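Local coordinates for putative periplasmic protein (Bacteroides eggerthii, PDB 4HBR), which is of unknown function but is a putative periplasmic protein of the PF11396 family (beta-lactamase-inhibitor-like, PepSY-like), probably acting outside the cytoplasm, at residues Gly39-Val44 against Asp58-Asp63; Gln84-Val89 against Pro96-Gln101; Met109-Leu114 against Gln124-Asn129. All coordinates share one frame; numbering follows the deposited sequence.

Contact 1. Residues Gly39-Val44 against Asp58-Asp63; sequences GFDTRV and DWETLD
Arg43 and Asp58 join neighbouring antiparallel strands of the protein's meandering sheet where strand 52-58 ends and its chain turns off toward helix 67-75. The salt bridge is end-on and two-pronged. NH2 of Arg43 gives a nearly straight bond to OD1 of Asp58 (2.9 Å), and NH1 of Arg43 reaches OD2 of the same carboxylate (3.0 Å). Both oxygens lie close to the guanidinium plane, but the carboxylate is turned 44° against it, and OD2 is met from above its own plane. A bend at chi3 (-60°) folds the arginine back to this position; Gln56 also accepts from NH2, and OD1 has a second partner in Thr87. The backbone adds one straight bond, from Asp58 N to Asp41 O.

The aromatic part is a T-shaped pair: the edge of Trp59 addresses a face of Phe40, with planes at 67° and CD1 of Trp59 4.0 Å from CZ of Phe40.

Three acids gather here, with water between some of their groups. Asp41 OD2 and Glu60 OE2 are 4.0 Å apart, a proximity that may raise their proton affinity. One water accepts from Asp41 N and donates to Asp58 O, and weakly to OE2 of Glu60; a second donates to Asp41 OD2 and, at 2.7 Å, to Asp58 OD2.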
loop_
_atom_site.group_PDB
_atom_site.type_symbol
_atom_site.label_atom_id
_atom_site.label_comp_id
_atom_site.label_asym_id
_atom_site.label_seq_id
_atom_site.Cartn_x
_atom_site.Cartn_y
_atom_site.Cartn_z
ATOM N N GLY A 39 -5.049 -13.107 5.784
ATOM C CA GLY A 39 -3.760 -13.553 5.252
ATOM C C GLY A 39 -2.923 -12.471 4.584
ATOM O O GLY A 39 -1.814 -12.751 4.106
ATOM N N PHE A 40 -3.429 -11.224 4.548
ATOM C CA PHE A 40 -2.693 -10.123 3.926
ATOM C C PHE A 40 -2.215 -9.110 4.923
ATOM O O PHE A 40 -2.984 -8.733 5.806
ATOM C CB PHE A 40 -3.569 -9.397 2.889
ATOM C CG PHE A 40 -4.026 -10.211 1.698
ATOM C CD1 PHE A 40 -3.106 -10.724 0.788
ATOM C CD2 PHE A 40 -5.381 -10.412 1.451
ATOM C CE1 PHE A 40 -3.528 -11.455 -0.328
ATOM C CE2 PHE A 40 -5.801 -11.129 0.322
ATOM C CZ PHE A 40 -4.870 -11.646 -0.559
ATOM N N ASP A 41 -0.967 -8.635 4.760
ATOM C CA ASP A 41 -0.417 -7.537 5.564
ATOM C C ASP A 41 -1.222 -6.295 5.252
ATOM O O ASP A 41 -1.422 -5.974 4.083
ATOM C CB ASP A 41 1.086 -7.305 5.304
ATOM C CG ASP A 41 1.967 -8.437 5.788
ATOM O OD1 ASP A 41 1.629 -9.055 6.823
ATOM O OD2 ASP A 41 3.001 -8.700 5.141
ATOM N N THR A 42 -1.775 -5.672 6.290
ATOM C CA THR A 42 -2.650 -4.513 6.192
ATOM C C THR A 42 -2.121 -3.372 7.036
ATOM O O THR A 42 -1.666 -3.586 8.152
ATOM C CB THR A 42 -4.084 -4.921 6.636
ATOM O OG1 THR A 42 -4.493 -6.070 5.894
ATOM C CG2 THR A 42 -5.113 -3.796 6.471
ATOM N N ARG A 43 -2.196 -2.159 6.504
ATOM C CA ARG A 43 -1.799 -0.932 7.185
ATOM C C ARG A 43 -2.927 0.074 7.041
ATOM O O ARG A 43 -3.548 0.138 5.981
ATOM C CB ARG A 43 -0.480 -0.379 6.640
ATOM C CG ARG A 43 0.718 -1.275 6.925
ATOM C CD ARG A 43 1.969 -0.821 6.174
ATOM N NE ARG A 43 1.789 -0.826 4.710
ATOM C CZ ARG A 43 1.799 -1.905 3.924
ATOM N NH1 ARG A 43 1.939 -3.118 4.443
ATOM N NH2 ARG A 43 1.647 -1.775 2.614
ATOM N N VAL A 44 -3.252 0.799 8.127
ATOM C CA VAL A 44 -4.324 1.808 8.147
ATOM C C VAL A 44 -3.761 3.077 8.779
ATOM O O VAL A 44 -3.221 3.011 9.879
ATOM C CB VAL A 44 -5.640 1.320 8.864
ATOM C CG1 VAL A 44 -6.783 2.327 8.682
ATOM C CG2 VAL A 44 -6.074 -0.039 8.349
ATOM N N ASP A 58 -1.377 -5.675 1.225
ATOM C CA ASP A 58 -0.302 -6.254 0.430
ATOM C C ASP A 58 -0.769 -7.560 -0.150
ATOM O O ASP A 58 -0.712 -8.594 0.499
ATOM C CB ASP A 58 1.006 -6.431 1.218
ATOM C CG ASP A 58 1.739 -5.146 1.544
ATOM O OD1 ASP A 58 1.423 -4.101 0.920
ATOM O OD2 ASP A 58 2.647 -5.188 2.399
ATOM N N TRP A 59 -1.269 -7.493 -1.372
ATOM C CA TRP A 59 -1.727 -8.622 -2.169
ATOM C C TRP A 59 -0.533 -9.490 -2.555
ATOM O O TRP A 59 -0.694 -10.694 -2.719
ATOM C CB TRP A 59 -2.410 -8.076 -3.430
ATOM C CG TRP A 59 -3.838 -7.646 -3.273
ATOM C CD1 TRP A 59 -4.741 -8.110 -2.356
ATOM C CD2 TRP A 59 -4.593 -6.854 -4.215
ATOM N NE1 TRP A 59 -5.995 -7.598 -2.624
ATOM C CE2 TRP A 59 -5.936 -6.831 -3.762
ATOM C CE3 TRP A 59 -4.249 -6.121 -5.373
ATOM C CZ2 TRP A 59 -6.939 -6.126 -4.429
ATOM C CZ3 TRP A 59 -5.241 -5.409 -6.033
ATOM C CH2 TRP A 59 -6.574 -5.438 -5.581
ATOM N N GLU A 60 0.665 -8.855 -2.729
ATOM C CA GLU A 60 1.984 -9.428 -3.037
ATOM C C GLU A 60 2.137 -9.964 -4.471
ATOM O O GLU A 60 3.214 -9.806 -5.050
ATOM C CB GLU A 60 2.352 -10.548 -2.037
ATOM C CG GLU A 60 2.611 -10.019 -0.633
ATOM C CD GLU A 60 2.957 -11.025 0.448
ATOM O OE1 GLU A 60 2.977 -12.247 0.170
ATOM O OE2 GLU A 60 3.198 -10.576 1.592
ATOM N N THR A 61 1.102 -10.613 -5.019
ATOM C CA THR A 61 1.139 -11.228 -6.345
ATOM C C THR A 61 0.139 -10.567 -7.307
ATOM O O THR A 61 -0.885 -10.050 -6.875
ATOM C CB THR A 61 0.893 -12.749 -6.211
ATOM O OG1 THR A 61 -0.307 -12.987 -5.457
ATOM C CG2 THR A 61 2.073 -13.467 -5.539
ATOM N N LEU A 62 0.433 -10.614 -8.610
ATOM C CA LEU A 62 -0.392 -10.038 -9.676
ATOM C C LEU A 62 -1.702 -10.772 -9.918
ATOM O O LEU A 62 -2.571 -10.246 -10.621
ATOM C CB LEU A 62 0.394 -9.985 -10.996
ATOM C CG LEU A 62 1.615 -9.062 -11.042
ATOM C CD1 LEU A 62 2.420 -9.333 -12.287
ATOM C CD2 LEU A 62 1.216 -7.631 -10.981
ATOM N N ASP A 63 -1.867 -11.967 -9.364
ATOM C CA ASP A 63 -3.119 -12.716 -9.538
ATOM C C ASP A 63 -4.288 -12.077 -8.726
ATOM O O ASP A 63 -5.430 -12.499 -8.864
ATOM C CB ASP A 63 -2.952 -14.223 -9.214
ATOM C CG ASP A 63 -2.487 -14.622 -7.822
ATOM O OD1 ASP A 63 -2.392 -13.738 -6.953
ATOM O OD2 ASP A 63 -2.240 -15.844 -7.599
HETATM O O HOH W 1 0.472 -9.721 2.628
HETATM O O HOH W 2 4.083 -7.394 2.813
#

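Contact 2. Residues Gln84-Val89 against Pro96-Gln101; sequences QNVTWV and PIVAIQ
A classic beta bulge opens the pairing of strand 84-89 with strand 97-101: Gln84 and Asn85 both face Gln101. The carbonyl O of Gln101 takes a bond from Gln84 N (2.8 Å) and a weak, longer one from Asn85 N (3.4 Å). Gln101 N returns a bond to Asn85 O. Beyond the bulge the register is regular, with Thr87-Ala99 and Val89-Ile97 as hydrogen-bonded pairs and Val86-Ile100 and Trp88-Val98 as non-hydrogen-bonded ones.

At the far end Trp88 carries the contact. With CG anti to the backbone N (chi1 177°), its indole runs beside Pro96 and offers a face to the proline ring. CB of Pro96 stands 3.7 Å from the centroid of the six-membered ring of Trp88, only 17° off the normal, a CH-pi contact. CG2 of Val98 comes instead to the indole edge, 3.7 Å from CZ3 of Trp88. Trp59 stacks on Trp88 from outside the pair. Further along this face, CG1 of Val86 touches CG1 of Val98, and Val69 and Phe73 of helix 67-75 pack on the same side.

On the other face, Asn85 and Gln101 lie alongside each other with amide planes 71° apart; OE1 of Gln101 rests 3.5 Å from CB of Asn85, while NE2 of Gln101 bonds to OE1 of Gln112. A water donates to both Thr87 OG1, the partner of OD1 of Asp58, and Ala99 O. Together these features describe an antiparallel beta hairpin with a classic bulge, in the middle of a meandering sheet.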
loop_
_atom_site.group_PDB
_atom_site.type_symbol
_atom_site.label_atom_id
_atom_site.label_comp_id
_atom_site.label_asym_id
_atom_site.label_seq_id
_atom_site.Cartn_x
_atom_site.Cartn_y
_atom_site.Cartn_z
ATOM N N GLN A 84 8.113 -7.701 -6.613
ATOM C CA GLN A 84 8.506 -7.708 -5.197
ATOM C C GLN A 84 7.316 -7.492 -4.272
ATOM O O GLN A 84 7.331 -7.972 -3.148
ATOM C CB GLN A 84 9.554 -6.623 -4.911
ATOM C CG GLN A 84 10.697 -6.533 -5.935
ATOM C CD GLN A 84 11.852 -7.444 -5.617
ATOM O OE1 GLN A 84 12.486 -7.348 -4.559
ATOM N NE2 GLN A 84 12.196 -8.301 -6.557
ATOM N N ASN A 85 6.325 -6.723 -4.710
ATOM C CA ASN A 85 5.138 -6.419 -3.920
ATOM C C ASN A 85 4.026 -5.866 -4.801
ATOM O O ASN A 85 4.281 -5.296 -5.859
ATOM C CB ASN A 85 5.463 -5.401 -2.803
ATOM C CG ASN A 85 4.530 -5.469 -1.604
ATOM O OD1 ASN A 85 3.658 -6.346 -1.497
ATOM N ND2 ASN A 85 4.694 -4.535 -0.675
ATOM N N VAL A 86 2.787 -6.066 -4.357
ATOM C CA VAL A 86 1.560 -5.600 -4.995
ATOM C C VAL A 86 0.671 -5.115 -3.871
ATOM O O VAL A 86 0.333 -5.892 -2.979
ATOM C CB VAL A 86 0.861 -6.661 -5.890
ATOM C CG1 VAL A 86 -0.443 -6.097 -6.454
ATOM C CG2 VAL A 86 1.761 -7.144 -7.016
ATOM N N THR A 87 0.308 -3.842 -3.896
ATOM C CA THR A 87 -0.489 -3.224 -2.840
ATOM C C THR A 87 -1.775 -2.600 -3.387
ATOM O O THR A 87 -1.740 -1.872 -4.378
ATOM C CB THR A 87 0.361 -2.165 -2.106
ATOM O OG1 THR A 87 1.599 -2.751 -1.693
ATOM C CG2 THR A 87 -0.349 -1.563 -0.897
ATOM N N TRP A 88 -2.900 -2.856 -2.710
ATOM C CA TRP A 88 -4.183 -2.227 -3.030
ATOM C C TRP A 88 -4.325 -1.097 -2.038
ATOM O O TRP A 88 -4.307 -1.324 -0.825
ATOM C CB TRP A 88 -5.292 -3.246 -2.948
ATOM C CG TRP A 88 -6.695 -2.774 -3.185
ATOM C CD1 TRP A 88 -7.736 -2.938 -2.326
ATOM C CD2 TRP A 88 -7.275 -2.358 -4.444
ATOM N NE1 TRP A 88 -8.921 -2.601 -2.943
ATOM C CE2 TRP A 88 -8.673 -2.265 -4.248
ATOM C CE3 TRP A 88 -6.744 -2.012 -5.710
ATOM C CZ2 TRP A 88 -9.560 -1.946 -5.286
ATOM C CZ3 TRP A 88 -7.624 -1.657 -6.730
ATOM C CH2 TRP A 88 -9.012 -1.654 -6.521
ATOM N N VAL A 89 -4.324 0.128 -2.559
ATOM C CA VAL A 89 -4.332 1.351 -1.765
ATOM C C VAL A 89 -5.704 1.948 -1.831
ATOM O O VAL A 89 -6.211 2.198 -2.928
ATOM C CB VAL A 89 -3.233 2.364 -2.207
ATOM C CG1 VAL A 89 -3.169 3.552 -1.247
ATOM C CG2 VAL A 89 -1.861 1.697 -2.325
ATOM N N PRO A 96 -9.413 3.825 -5.576
ATOM C CA PRO A 96 -8.276 2.985 -5.155
ATOM C C PRO A 96 -7.145 2.963 -6.194
ATOM O O PRO A 96 -7.327 3.312 -7.379
ATOM C CB PRO A 96 -8.904 1.591 -4.978
ATOM C CG PRO A 96 -10.109 1.598 -5.812
ATOM C CD PRO A 96 -10.602 3.005 -5.910
ATOM N N ILE A 97 -5.943 2.592 -5.722
ATOM C CA ILE A 97 -4.735 2.544 -6.552
ATOM C C ILE A 97 -4.071 1.155 -6.412
ATOM O O ILE A 97 -4.049 0.589 -5.323
ATOM C CB ILE A 97 -3.755 3.701 -6.130
ATOM C CG1 ILE A 97 -4.366 5.097 -6.411
ATOM C CG2 ILE A 97 -2.336 3.554 -6.745
ATOM C CD1 ILE A 97 -3.496 6.276 -5.906
ATOM N N VAL A 98 -3.516 0.632 -7.509
ATOM C CA VAL A 98 -2.707 -0.580 -7.446
ATOM C C VAL A 98 -1.226 -0.121 -7.511
ATOM O O VAL A 98 -0.842 0.477 -8.507
ATOM C CB VAL A 98 -3.022 -1.652 -8.532
ATOM C CG1 VAL A 98 -2.211 -2.925 -8.264
ATOM C CG2 VAL A 98 -4.520 -1.964 -8.626
ATOM N N ALA A 99 -0.424 -0.378 -6.464
ATOM C CA ALA A 99 1.015 -0.055 -6.455
ATOM C C ALA A 99 1.802 -1.361 -6.655
ATOM O O ALA A 99 1.612 -2.314 -5.884
ATOM C CB ALA A 99 1.413 0.623 -5.146
ATOM N N ILE A 100 2.614 -1.429 -7.719
ATOM C CA ILE A 100 3.426 -2.607 -8.035
ATOM C C ILE A 100 4.896 -2.232 -7.904
ATOM O O ILE A 100 5.331 -1.233 -8.484
ATOM C CB ILE A 100 3.091 -3.203 -9.448
ATOM C CG1 ILE A 100 1.593 -3.640 -9.532
ATOM C CG2 ILE A 100 4.026 -4.404 -9.791
ATOM C CD1 ILE A 100 1.092 -3.961 -10.896
ATOM N N GLN A 101 5.658 -3.022 -7.123
ATOM C CA GLN A 101 7.099 -2.854 -6.946
ATOM C C GLN A 101 7.763 -3.976 -7.707
ATOM O O GLN A 101 7.467 -5.153 -7.475
ATOM C CB GLN A 101 7.504 -2.829 -5.471
ATOM C CG GLN A 101 6.889 -1.667 -4.673
ATOM C CD GLN A 101 7.290 -1.682 -3.223
ATOM O OE1 GLN A 101 7.731 -2.681 -2.675
ATOM N NE2 GLN A 101 7.146 -0.564 -2.566
HETATM O O HOH W 3 3.524 -2.630 -3.665
#

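Contact 3. Residues Met109-Leu114 against Gln124-Asn129; sequences MKYQIL and QQNITN
OD1 of Asn126 is gripped twice by Thr128, whose own hydroxyl then carries the link across to Lys110. The hydroxyl OG1 of Thr128 donates to OD1 of Asn126 at 2.7 Å, and Thr128 N adds a longer bond to the same oxygen, closing an Asx turn. With its proton spent on Asn126, OG1 of Thr128 accepts from Lys110 N (2.8 Å, 167° at the hydrogen). A side chain thus meets the backbone of the neighbouring strand where strand 121-126 has ended. Ile127 N still bonds to Lys110 O, although clearly bent.

The remaining backbone bonds belong to Gln112 and Gln125, a hydrogen-bonded pair flanked by the non-hydrogen-bonded pairs Tyr111-Asn126 and Ile113-Gln124. The two glutamines extend alongside each other with their amides steeply turned against each other. One water accepts from NE2 of Gln112 and donates to OE1 of Gln125, bridging the amides; OE1 of Gln112 is held by Thr133 and Gln101.

Ile127 takes chi1 of 62°, which sets CG1 between the backbone N and the carbonyl carbon, against the carbonyl of Lys110. CD1 of Ile127 continues from it along the lysine chain, 3.9 Å from CE of Lys110; the other branch, CG2 of Ile127, packs on CB of Gln112 (3.7 Å). On the face opposite Gln112 and Gln125, the Tyr111 ring and the Asn126 amide are inclined at 51°, with ND2 of Asn126 3.8 Å from CE2 of Tyr111; Phe78 meets the ring too. The segments form an antiparallel beta hairpin whose second strand, 121-126, is an outermost strand of the sheet within the chain and runs directly into an Asx turn.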
loop_
_atom_site.group_PDB
_atom_site.type_symbol
_atom_site.label_atom_id
_atom_site.label_comp_id
_atom_site.label_asym_id
_atom_site.label_seq_id
_atom_site.Cartn_x
_atom_site.Cartn_y
_atom_site.Cartn_z
HETATM N N MSE A 109 18.203 -2.171 -10.769
HETATM C CA MSE A 109 17.239 -1.098 -10.508
HETATM C C MSE A 109 15.912 -1.655 -9.996
HETATM O O MSE A 109 15.470 -2.706 -10.459
HETATM C CB MSE A 109 16.955 -0.277 -11.782
HETATM C CG MSE A 109 18.181 0.343 -12.444
HETATM SE SE MSE A 109 18.841 1.940 -11.519
HETATM C CE MSE A 109 20.803 1.664 -11.755
ATOM N N LYS A 110 15.261 -0.927 -9.072
ATOM C CA LYS A 110 13.953 -1.273 -8.531
ATOM C C LYS A 110 12.981 -0.146 -8.874
ATOM O O LYS A 110 13.330 1.036 -8.775
ATOM C CB LYS A 110 14.010 -1.554 -7.016
ATOM C CG LYS A 110 12.761 -2.268 -6.506
ATOM C CD LYS A 110 12.915 -2.920 -5.135
ATOM C CE LYS A 110 11.541 -3.269 -4.577
ATOM N NZ LYS A 110 11.595 -4.239 -3.452
ATOM N N TYR A 111 11.767 -0.516 -9.310
ATOM C CA TYR A 111 10.759 0.457 -9.725
ATOM C C TYR A 111 9.453 0.265 -8.993
ATOM O O TYR A 111 9.138 -0.834 -8.550
ATOM C CB TYR A 111 10.516 0.370 -11.244
ATOM C CG TYR A 111 11.756 0.667 -12.064
ATOM C CD1 TYR A 111 12.642 -0.348 -12.416
ATOM C CD2 TYR A 111 12.034 1.963 -12.504
ATOM C CE1 TYR A 111 13.779 -0.086 -13.176
ATOM C CE2 TYR A 111 13.175 2.242 -13.263
ATOM C CZ TYR A 111 14.056 1.213 -13.583
ATOM O OH TYR A 111 15.185 1.458 -14.330
ATOM N N GLN A 112 8.684 1.346 -8.887
ATOM C CA GLN A 112 7.350 1.372 -8.304
ATOM C C GLN A 112 6.412 2.044 -9.305
ATOM O O GLN A 112 6.675 3.177 -9.747
ATOM C CB GLN A 112 7.344 2.100 -6.957
ATOM C CG GLN A 112 5.977 2.117 -6.282
ATOM C CD GLN A 112 6.093 2.619 -4.884
ATOM O OE1 GLN A 112 6.528 1.883 -3.989
ATOM N NE2 GLN A 112 5.726 3.882 -4.668
ATOM N N ILE A 113 5.376 1.316 -9.725
ATOM C CA ILE A 113 4.407 1.836 -10.682
ATOM C C ILE A 113 3.068 1.888 -9.991
ATOM O O ILE A 113 2.628 0.881 -9.400
ATOM C CB ILE A 113 4.352 1.032 -12.022
ATOM C CG1 ILE A 113 5.760 0.720 -12.583
ATOM C CG2 ILE A 113 3.540 1.775 -13.075
ATOM C CD1 ILE A 113 6.075 -0.680 -12.490
ATOM N N LEU A 114 2.425 3.073 -10.051
ATOM C CA LEU A 114 1.070 3.298 -9.505
ATOM C C LEU A 114 0.071 3.293 -10.642
ATOM O O LEU A 114 0.230 4.027 -11.614
ATOM C CB LEU A 114 0.982 4.613 -8.713
ATOM C CG LEU A 114 2.040 4.884 -7.644
ATOM C CD1 LEU A 114 1.721 6.203 -6.934
ATOM C CD2 LEU A 114 2.105 3.738 -6.599
ATOM N N GLN A 124 5.522 6.344 -12.405
ATOM C CA GLN A 124 6.603 5.385 -12.581
ATOM C C GLN A 124 7.770 5.976 -11.821
ATOM O O GLN A 124 8.262 7.034 -12.209
ATOM C CB GLN A 124 6.903 5.256 -14.070
ATOM C CG GLN A 124 7.574 3.990 -14.495
ATOM C CD GLN A 124 7.222 3.744 -15.946
ATOM O OE1 GLN A 124 6.040 3.569 -16.331
ATOM N NE2 GLN A 124 8.243 3.691 -16.775
ATOM N N GLN A 125 8.114 5.391 -10.663
ATOM C CA GLN A 125 9.161 5.875 -9.747
ATOM C C GLN A 125 10.332 4.896 -9.736
ATOM O O GLN A 125 10.128 3.692 -9.695
ATOM C CB GLN A 125 8.546 5.968 -8.327
ATOM C CG GLN A 125 8.952 7.071 -7.347
ATOM C CD GLN A 125 8.016 7.070 -6.121
ATOM O OE1 GLN A 125 6.763 7.121 -6.216
ATOM N NE2 GLN A 125 8.616 7.076 -4.940
ATOM N N ASN A 126 11.545 5.405 -9.730
ATOM C CA ASN A 126 12.742 4.600 -9.551
ATOM C C ASN A 126 12.984 4.616 -8.046
ATOM O O ASN A 126 13.267 5.676 -7.479
ATOM C CB ASN A 126 13.915 5.142 -10.362
ATOM C CG ASN A 126 15.161 4.289 -10.334
ATOM O OD1 ASN A 126 15.544 3.737 -9.311
ATOM N ND2 ASN A 126 15.858 4.201 -11.449
ATOM N N ILE A 127 12.758 3.467 -7.391
ATOM C CA ILE A 127 12.863 3.337 -5.938
ATOM C C ILE A 127 14.141 2.593 -5.525
ATOM O O ILE A 127 14.230 2.149 -4.379
ATOM C CB ILE A 127 11.587 2.700 -5.323
ATOM C CG1 ILE A 127 11.334 1.261 -5.856
ATOM C CG2 ILE A 127 10.379 3.626 -5.538
ATOM C CD1 ILE A 127 10.446 0.404 -4.959
ATOM N N THR A 128 15.150 2.521 -6.425
ATOM C CA THR A 128 16.444 1.912 -6.105
ATOM C C THR A 128 17.046 2.719 -4.964
ATOM O O THR A 128 17.155 3.948 -5.096
ATOM C CB THR A 128 17.392 1.884 -7.344
ATOM O OG1 THR A 128 16.686 1.456 -8.504
ATOM C CG2 THR A 128 18.620 1.007 -7.128
ATOM N N ASN A 129 17.386 2.046 -3.835
ATOM C CA ASN A 129 18.009 2.651 -2.638
ATOM C C ASN A 129 17.078 3.664 -1.923
ATOM O O ASN A 129 17.569 4.537 -1.207
ATOM C CB ASN A 129 19.366 3.344 -2.975
ATOM C CG ASN A 129 20.337 2.560 -3.826
ATOM O OD1 ASN A 129 20.846 3.051 -4.845
ATOM N ND2 ASN A 129 20.675 1.369 -3.401
HETATM O O HOH W 4 5.484 5.210 -7.277
#

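Overall arrangement
All three contacts lie on one antiparallel sheet, in series along the chain. Contact 1 joins strand 40-46 to the end of strand 52-58 and the loop beyond; contact 2 is the hairpin of strands 82-90 and 97-104, and contact 3 that of strands 109-115 and 121-126. The centres of contacts 1 and 2 are about 8 Å apart and the two touch, a backbone bond joining Glu60 to Val86. Contacts 2 and 3, about 12 Å apart between centres, meet through strands 97-104 and 109-115. Contacts 1 and 3 do not touch. The series runs from the sheet's interior to one edge strand, 121-126; strand neighbours follow chain order, with helix 67-75 inserted between strands 52-58 and 82-90.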